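PDB 4EGV: acetyl-CoA acetyltransferase from Mycobacterium smegmatis, which is a monomeric thiolase-like protein with an additional C-terminal domain and probably acts as an acyltransferase, as its family suggests. Local coordinates for residues Val193-Arg205 and Pro305-Pro317. Residues are numbered along the deposited sequence; the frame is centred on the assembly and turned at random.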
# COMPACT_ATOMS: atom_id res chain seq x y z
N VAL A 193 9.73 -6.48 -9.89
CA VAL A 193 10.58 -5.95 -10.91
C VAL A 193 10.36 -4.40 -11.12
O VAL A 193 11.30 -3.64 -11.38
CB VAL A 193 10.44 -6.81 -12.18
CG1 VAL A 193 9.29 -6.35 -13.04
CG2 VAL A 193 11.69 -6.75 -12.99
N GLN A 194 9.13 -3.96 -10.98
CA GLN A 194 8.78 -2.56 -11.19
C GLN A 194 9.14 -1.69 -10.02
O GLN A 194 9.51 -0.55 -10.22
CB GLN A 194 7.30 -2.43 -11.48
CG GLN A 194 7.03 -1.98 -12.88
CD GLN A 194 5.68 -2.40 -13.39
OE1 GLN A 194 5.29 -3.58 -13.30
NE2 GLN A 194 4.93 -1.44 -13.93
N TYR A 195 9.01 -2.23 -8.81
CA TYR A 195 9.46 -1.58 -7.61
C TYR A 195 10.97 -1.49 -7.53
O TYR A 195 11.48 -0.59 -6.87
CB TYR A 195 8.91 -2.27 -6.37
CG TYR A 195 7.58 -1.69 -5.94
CD1 TYR A 195 7.50 -0.44 -5.30
CD2 TYR A 195 6.39 -2.36 -6.21
CE1 TYR A 195 6.27 0.09 -4.92
CE2 TYR A 195 5.16 -1.84 -5.84
CZ TYR A 195 5.11 -0.63 -5.20
OH TYR A 195 3.90 -0.13 -4.86
N GLY A 196 11.66 -2.42 -8.18
CA GLY A 196 13.09 -2.40 -8.28
C GLY A 196 13.57 -1.16 -8.98
O GLY A 196 14.56 -0.55 -8.55
N LEU A 197 12.88 -0.79 -10.05
CA LEU A 197 13.22 0.39 -10.83
C LEU A 197 13.07 1.70 -10.03
O LEU A 197 13.86 2.63 -10.14
CB LEU A 197 12.38 0.45 -12.10
CG LEU A 197 12.73 -0.53 -13.21
CD1 LEU A 197 11.60 -0.87 -14.13
CD2 LEU A 197 13.95 -0.11 -13.96
N LEU A 198 12.03 1.77 -9.22
CA LEU A 198 11.73 2.93 -8.40
C LEU A 198 12.70 3.09 -7.30
O LEU A 198 13.10 4.15 -6.98
CB LEU A 198 10.33 2.80 -7.77
CG LEU A 198 9.08 3.37 -8.43
CD1 LEU A 198 9.01 3.07 -9.85
CD2 LEU A 198 7.87 2.93 -7.75
N GLU A 199 13.04 1.99 -6.70
CA GLU A 199 14.03 1.90 -5.68
C GLU A 199 15.43 2.23 -6.15
O GLU A 199 16.13 2.81 -5.42
CB GLU A 199 13.95 0.53 -5.08
CG GLU A 199 14.44 0.43 -3.70
CD GLU A 199 13.39 0.61 -2.66
OE1 GLU A 199 13.57 1.48 -1.83
OE2 GLU A 199 12.44 -0.14 -2.61
N ASN A 200 15.81 1.89 -7.38
CA ASN A 200 17.10 2.25 -7.90
C ASN A 200 17.12 3.67 -8.40
O ASN A 200 18.13 4.31 -8.41
CB ASN A 200 17.52 1.27 -8.97
CG ASN A 200 18.08 0.04 -8.43
OD1 ASN A 200 18.68 0.04 -7.41
ND2 ASN A 200 17.89 -1.02 -9.10
N ALA A 201 15.97 4.18 -8.76
CA ALA A 201 15.82 5.61 -9.08
C ALA A 201 15.97 6.55 -7.86
O ALA A 201 16.46 7.67 -7.99
CB ALA A 201 14.53 5.86 -9.82
N ARG A 202 15.56 6.08 -6.68
CA ARG A 202 15.68 6.83 -5.44
C ARG A 202 17.13 6.78 -4.97
O ARG A 202 17.65 7.73 -4.38
CB ARG A 202 14.75 6.26 -4.38
CG ARG A 202 14.75 7.00 -3.08
CD ARG A 202 13.88 6.36 -2.05
NE ARG A 202 14.08 7.01 -0.76
CZ ARG A 202 14.97 6.62 0.15
NH1 ARG A 202 15.72 5.56 -0.07
NH2 ARG A 202 15.10 7.30 1.30
N ARG A 203 17.78 5.66 -5.23
CA ARG A 203 19.19 5.54 -4.92
C ARG A 203 20.04 6.51 -5.72
O ARG A 203 21.01 7.07 -5.19
CB ARG A 203 19.68 4.11 -5.12
CG ARG A 203 21.10 3.94 -4.67
CD ARG A 203 21.64 2.57 -4.81
NE ARG A 203 21.79 2.16 -6.20
CZ ARG A 203 22.82 2.46 -6.97
NH1 ARG A 203 23.79 3.19 -6.50
NH2 ARG A 203 22.89 2.02 -8.22
N ALA A 204 19.68 6.71 -6.99
CA ALA A 204 20.29 7.72 -7.86
C ALA A 204 20.19 9.12 -7.29
O ALA A 204 21.20 9.74 -7.01
CB ALA A 204 19.66 7.68 -9.24
N ARG A 205 18.96 9.61 -7.08
CA ARG A 205 18.74 10.93 -6.50
C ARG A 205 19.49 11.19 -5.19
O ARG A 205 20.03 12.26 -5.01
CB ARG A 205 17.26 11.26 -6.36
CG ARG A 205 17.02 12.74 -6.07
CD ARG A 205 15.63 13.05 -5.58
NE ARG A 205 15.34 12.51 -4.26
CZ ARG A 205 14.55 11.46 -4.03
NH1 ARG A 205 14.01 10.81 -5.06
NH2 ARG A 205 14.33 11.05 -2.80
N PRO A 305 0.53 9.43 -12.47
CA PRO A 305 0.45 9.05 -13.89
C PRO A 305 1.31 7.82 -14.15
O PRO A 305 2.05 7.43 -13.27
CB PRO A 305 1.00 10.28 -14.61
CG PRO A 305 1.85 10.99 -13.60
CD PRO A 305 1.25 10.70 -12.28
N LYS A 306 1.21 7.20 -15.33
CA LYS A 306 1.98 5.97 -15.60
C LYS A 306 3.42 6.18 -15.33
O LYS A 306 3.93 7.27 -15.47
CB LYS A 306 1.83 5.40 -17.01
CG LYS A 306 1.16 6.28 -18.02
CD LYS A 306 0.73 5.47 -19.24
CE LYS A 306 -0.77 5.64 -19.47
NZ LYS A 306 -1.40 4.39 -19.99
N LEU A 307 4.07 5.09 -15.00
CA LEU A 307 5.43 5.08 -14.58
C LEU A 307 6.36 5.86 -15.47
O LEU A 307 7.09 6.61 -15.02
CB LEU A 307 5.91 3.65 -14.35
CG LEU A 307 7.35 3.48 -13.96
CD1 LEU A 307 7.62 4.24 -12.73
CD2 LEU A 307 7.64 2.04 -13.76
N LEU A 308 6.37 5.76 -16.75
CA LEU A 308 7.39 6.53 -17.46
C LEU A 308 7.15 8.04 -17.68
O LEU A 308 7.98 8.73 -18.28
CB LEU A 308 7.54 5.86 -18.78
CG LEU A 308 8.50 4.71 -19.06
CD1 LEU A 308 9.65 4.48 -18.13
CD2 LEU A 308 7.86 3.49 -19.69
N GLU A 309 6.00 8.54 -17.25
CA GLU A 309 5.63 9.95 -17.41
C GLU A 309 6.08 10.79 -16.20
O GLU A 309 6.18 12.00 -16.29
CB GLU A 309 4.11 10.08 -17.61
CG GLU A 309 3.58 9.73 -19.02
CD GLU A 309 2.02 9.62 -19.12
OE1 GLU A 309 1.27 9.88 -18.12
OE2 GLU A 309 1.54 9.26 -20.23
N ARG A 310 6.35 10.11 -15.08
CA ARG A 310 6.64 10.75 -13.78
C ARG A 310 7.91 11.58 -13.80
O ARG A 310 8.93 11.13 -14.31
CB ARG A 310 6.72 9.72 -12.64
CG ARG A 310 5.45 8.99 -12.43
CD ARG A 310 5.53 7.96 -11.34
NE ARG A 310 4.34 7.13 -11.43
CZ ARG A 310 4.11 6.02 -10.74
NH1 ARG A 310 4.98 5.58 -9.84
NH2 ARG A 310 2.98 5.38 -10.97
N ALA A 311 7.83 12.78 -13.22
CA ALA A 311 8.94 13.73 -13.18
C ALA A 311 10.20 13.10 -12.55
O ALA A 311 11.31 13.22 -13.05
CB ALA A 311 8.52 15.01 -12.46
N ASP A 312 10.00 12.39 -11.45
CA ASP A 312 11.06 11.65 -10.81
C ASP A 312 10.58 10.23 -10.57
O ASP A 312 9.65 10.01 -9.83
CB ASP A 312 11.41 12.30 -9.49
CG ASP A 312 12.77 11.87 -8.96
OD1 ASP A 312 13.41 10.98 -9.58
OD2 ASP A 312 13.20 12.43 -7.92
N ILE A 313 11.20 9.26 -11.22
CA ILE A 313 10.82 7.87 -11.02
C ILE A 313 11.07 7.44 -9.57
O ILE A 313 10.33 6.63 -9.03
CB ILE A 313 11.51 6.92 -12.05
CG1 ILE A 313 11.01 7.24 -13.45
CG2 ILE A 313 11.20 5.45 -11.75
CD1 ILE A 313 11.72 6.55 -14.61
N GLY A 314 12.08 8.05 -8.94
CA GLY A 314 12.45 7.74 -7.57
C GLY A 314 11.61 8.36 -6.46
O GLY A 314 11.90 8.18 -5.28
N ALA A 315 10.57 9.10 -6.82
CA ALA A 315 9.67 9.72 -5.85
C ALA A 315 8.24 9.62 -6.30
O ALA A 315 7.94 9.36 -7.45
CB ALA A 315 10.06 11.18 -5.57
N SER A 316 7.34 9.81 -5.35
CA SER A 316 5.92 9.85 -5.62
C SER A 316 5.33 11.01 -4.82
O SER A 316 4.98 10.84 -3.67
CB SER A 316 5.28 8.49 -5.27
OG SER A 316 3.88 8.50 -5.49
N PRO A 317 5.25 12.20 -5.43
CA PRO A 317 4.72 13.38 -4.75
C PRO A 317 3.23 13.29 -4.42
O PRO A 317 2.81 13.88 -3.46
CB PRO A 317 4.98 14.52 -5.75
CG PRO A 317 5.95 13.98 -6.71
CD PRO A 317 5.78 12.51 -6.76
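L198 sets its CG 3.5 Å from I313 O and reaches between two side chains of the 305-317 loop. Its CD1 touches L307 CD1 and also packs 3.8 Å from I313 CG2, the leucine and isoleucine side chains crossing at nearly a right angle. One turn later A201 continues the apolar patch: its methyl carbon CB sits 3.9 Å from I313 CG2 and 3.4 Å from the backbone N of G314. With chi1 of the isoleucine at -65°, CG1 lies beside the backbone N and CG2 anti to it, and CG2 is the branch that meets both L198 and A201. At G314, which has no side chain, the loop comes closest to the helix, with its CA 4.0 Å from that of R202. D312 OD1 accepts the N-H of G314 from above the carboxylate plane, an Asx turn within the type I turn spanning D312 to A315. Toward the solvent side R205 bends back at chi3 (68°), and its NH1 makes two weak bonds of 3.4 Å, one to G314 O near the guanidinium plane and one, a salt bridge, to D312 OD2, with the guanidinium and carboxylate planes almost perpendicular. R202 lays CB and CG beside G314 O, then extends away to a salt bridge with D355. I474 of strand 470-476 touches L197 and I313 alike, and T459 of strand 453-463 meets A201. Helix, loop and strands thus form a three-way junction, where the Asx and type I turns after strand 294-303 of the thiolase fold's nine-stranded sheet meet helix 191-206 beside strands that probably belong to the additional C-terminal domain.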